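Local coordinates for Fe2OG dioxygenase domain-containing protein (Pseudomonas putida, PDB 4J25) that probably hydroxylates prolyl residues of protein substrates as an iron- and 2-oxoglutarate-dependent dioxygenase that uses ascorbate, at residues Y163-W168 against R212-L217. Numbering follows the deposited sequence.
Sequences YLNEGW and RERLSL. With OGA (N-oxalylglycine), chain J.
Arg212 runs across one face of the Trp168 indole, its CD over the six-membered ring and its guanidinium tilted 34° from the indole plane, with Arg212 CZ 3.5 Å from Trp168 CE3. A bend at chi3 (-87°) carries the guanidinium on over the CE3 side of the ring, its edge toward the carbonyls of Glu166 and Gly167, where NH1 gives a nearly straight bond to Glu166 O (3.1 Å) and NH2 adds weak ones to Glu166 O and Gly167 O. Replacing Arg212 by an alanine would probably leave both carbonyls without these donors and take the side chain off that indole face. Trp168 is fixed at its other end by NE1, bonded to Gly173 O.

Next along, Asn165 stands in for a backbone partner: Leu215 N points at an in-plane lone pair of Asn165 OD1 (2.7 Å), while ND2 reaches Leu215 O only weakly and bonds Pro190 O. Leu215 O also accepts the backbone bond from Leu164 N.

Tyr163 and Ser216 form an antiparallel non-hydrogen-bonded pair, and two residues before Ser216 the extended Arg214 brings NH2 to 3.4 Å from Tyr163 CE1, ring and guanidinium 75° apart. Arg214 NH1 bonds O4 of N-oxalylglycine (2.9 Å), and NE is held by Gly174 O. Tyr163 and Arg214 thus line the pocket at the C5 carboxylate of this 2-oxoglutarate analogue, with the arginine on the last strand, 214-222, as in the double-stranded beta-helix of 2-oxoglutarate oxygenases.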
loop_
_atom_site.group_PDB
_atom_site.type_symbol
_atom_site.label_atom_id
_atom_site.label_comp_id
_atom_site.label_asym_id
_atom_site.label_seq_id
_atom_site.Cartn_x
_atom_site.Cartn_y
_atom_site.Cartn_z
ATOM N N TYR A 163 -1.950 -2.783 5.415
ATOM C CA TYR A 163 -1.931 -4.078 6.106
ATOM C C TYR A 163 -3.224 -4.308 6.897
ATOM O O TYR A 163 -3.907 -3.367 7.291
ATOM C CB TYR A 163 -0.663 -4.243 6.966
ATOM C CG TYR A 163 0.593 -4.137 6.123
ATOM C CD1 TYR A 163 0.945 -5.144 5.244
ATOM C CD2 TYR A 163 1.400 -3.015 6.178
ATOM C CE1 TYR A 163 2.073 -5.038 4.444
ATOM C CE2 TYR A 163 2.529 -2.908 5.384
ATOM C CZ TYR A 163 2.860 -3.929 4.531
ATOM O OH TYR A 163 3.973 -3.827 3.735
ATOM N N LEU A 164 -3.555 -5.576 7.103
ATOM C CA LEU A 164 -4.899 -5.970 7.507
ATOM C C LEU A 164 -4.921 -6.958 8.670
ATOM O O LEU A 164 -5.964 -7.529 8.978
ATOM C CB LEU A 164 -5.590 -6.625 6.324
ATOM C CG LEU A 164 -5.722 -5.760 5.067
ATOM C CD1 LEU A 164 -6.334 -6.559 3.941
ATOM C CD2 LEU A 164 -6.545 -4.519 5.369
ATOM N N ASN A 165 -3.781 -7.168 9.320
ATOM C CA ASN A 165 -3.690 -8.272 10.275
ATOM C C ASN A 165 -3.838 -7.856 11.728
ATOM O O ASN A 165 -3.015 -7.112 12.269
ATOM C CB ASN A 165 -2.379 -9.004 10.084
ATOM C CG ASN A 165 -2.112 -9.321 8.642
ATOM O OD1 ASN A 165 -2.763 -10.186 8.049
ATOM N ND2 ASN A 165 -1.142 -8.621 8.057
ATOM N N GLU A 166 -4.887 -8.372 12.359
ATOM C CA GLU A 166 -5.149 -8.103 13.757
ATOM C C GLU A 166 -4.207 -8.920 14.631
ATOM O O GLU A 166 -3.891 -10.063 14.307
ATOM C CB GLU A 166 -6.601 -8.457 14.088
ATOM C CG GLU A 166 -7.629 -7.716 13.226
ATOM C CD GLU A 166 -7.582 -6.218 13.437
ATOM O OE1 GLU A 166 -8.078 -5.457 12.562
ATOM O OE2 GLU A 166 -7.042 -5.805 14.487
ATOM N N GLY A 167 -3.745 -8.314 15.720
ATOM C CA GLY A 167 -3.007 -9.027 16.753
ATOM C C GLY A 167 -1.644 -9.557 16.344
ATOM O O GLY A 167 -1.186 -10.572 16.878
ATOM N N TRP A 168 -0.996 -8.878 15.401
ATOM C CA TRP A 168 0.313 -9.301 14.918
ATOM C C TRP A 168 1.350 -9.124 16.010
ATOM O O TRP A 168 1.296 -8.158 16.765
ATOM C CB TRP A 168 0.728 -8.479 13.693
ATOM C CG TRP A 168 1.740 -9.189 12.868
ATOM C CD1 TRP A 168 3.098 -9.077 12.954
ATOM C CD2 TRP A 168 1.481 -10.144 11.835
ATOM N NE1 TRP A 168 3.694 -9.904 12.043
ATOM C CE2 TRP A 168 2.722 -10.572 11.343
ATOM C CE3 TRP A 168 0.317 -10.685 11.287
ATOM C CZ2 TRP A 168 2.836 -11.511 10.321
ATOM C CZ3 TRP A 168 0.432 -11.623 10.271
ATOM C CH2 TRP A 168 1.679 -12.022 9.799
ATOM N N ARG A 212 2.496 -16.947 10.140
ATOM C CA ARG A 212 1.045 -17.047 10.026
ATOM C C ARG A 212 0.572 -16.278 8.796
ATOM O O ARG A 212 1.302 -15.460 8.257
ATOM C CB ARG A 212 0.354 -16.518 11.287
ATOM C CG ARG A 212 0.762 -15.103 11.658
ATOM C CD ARG A 212 -0.070 -14.518 12.810
ATOM N NE ARG A 212 -1.303 -13.875 12.342
ATOM C CZ ARG A 212 -1.905 -12.845 12.941
ATOM N NH1 ARG A 212 -3.020 -12.339 12.427
ATOM N NH2 ARG A 212 -1.403 -12.309 14.045
ATOM N N GLU A 213 -0.639 -16.566 8.341
ATOM C CA GLU A 213 -1.161 -15.932 7.137
ATOM C C GLU A 213 -1.024 -14.428 7.229
ATOM O O GLU A 213 -1.397 -13.814 8.227
ATOM C CB GLU A 213 -2.634 -16.264 6.948
ATOM C CG GLU A 213 -2.921 -17.707 6.667
ATOM C CD GLU A 213 -4.405 -17.957 6.584
ATOM O OE1 GLU A 213 -5.156 -16.987 6.310
ATOM O OE2 GLU A 213 -4.823 -19.111 6.806
ATOM N N ARG A 214 -0.486 -13.826 6.184
ATOM C CA ARG A 214 -0.255 -12.398 6.199
ATOM C C ARG A 214 -1.085 -11.721 5.117
ATOM O O ARG A 214 -0.914 -11.986 3.945
ATOM C CB ARG A 214 1.225 -12.128 6.003
ATOM C CG ARG A 214 1.634 -10.683 5.997
ATOM C CD ARG A 214 2.934 -10.635 5.263
ATOM N NE ARG A 214 3.692 -9.403 5.400
ATOM C CZ ARG A 214 3.728 -8.423 4.494
ATOM N NH1 ARG A 214 2.985 -8.468 3.389
ATOM N NH2 ARG A 214 4.492 -7.370 4.715
ATOM N N LEU A 215 -1.960 -10.823 5.543
ATOM C CA LEU A 215 -2.908 -10.163 4.660
ATOM C C LEU A 215 -2.558 -8.713 4.369
ATOM O O LEU A 215 -2.212 -7.962 5.284
ATOM C CB LEU A 215 -4.292 -10.189 5.297
ATOM C CG LEU A 215 -4.914 -11.529 5.663
ATOM C CD1 LEU A 215 -6.367 -11.278 6.055
ATOM C CD2 LEU A 215 -4.831 -12.509 4.546
ATOM N N SER A 216 -2.676 -8.315 3.103
ATOM C CA SER A 216 -2.440 -6.921 2.713
ATOM C C SER A 216 -3.265 -6.498 1.493
ATOM O O SER A 216 -3.858 -7.322 0.809
ATOM C CB SER A 216 -0.968 -6.713 2.383
ATOM O OG SER A 216 -0.591 -7.605 1.360
ATOM N N LEU A 217 -3.299 -5.196 1.252
ATOM C CA LEU A 217 -3.929 -4.620 0.072
ATOM C C LEU A 217 -2.838 -3.754 -0.556
ATOM O O LEU A 217 -2.429 -2.744 0.003
ATOM C CB LEU A 217 -5.152 -3.809 0.495
ATOM C CG LEU A 217 -6.065 -3.181 -0.549
ATOM C CD1 LEU A 217 -6.473 -4.178 -1.601
ATOM C CD2 LEU A 217 -7.293 -2.600 0.129
HETATM C C1 OGA J . 4.574 -5.933 -3.749
HETATM C C2 OGA J . 5.188 -5.811 -2.389
HETATM C C4 OGA J . 4.986 -5.862 0.073
HETATM C C5 OGA J . 4.015 -6.090 1.181
HETATM O O1 OGA J . 3.420 -6.444 -3.829
HETATM O O2 OGA J . 5.195 -5.509 -4.788
HETATM O "O2'" OGA J . 6.375 -5.540 -2.283
HETATM O O3 OGA J . 4.204 -5.528 2.288
HETATM N N1 OGA J . 4.376 -6.001 -1.208
HETATM O O4 OGA J . 3.012 -6.835 1.019
HETATM O O HOH W 1 -4.534 -11.656 9.450
#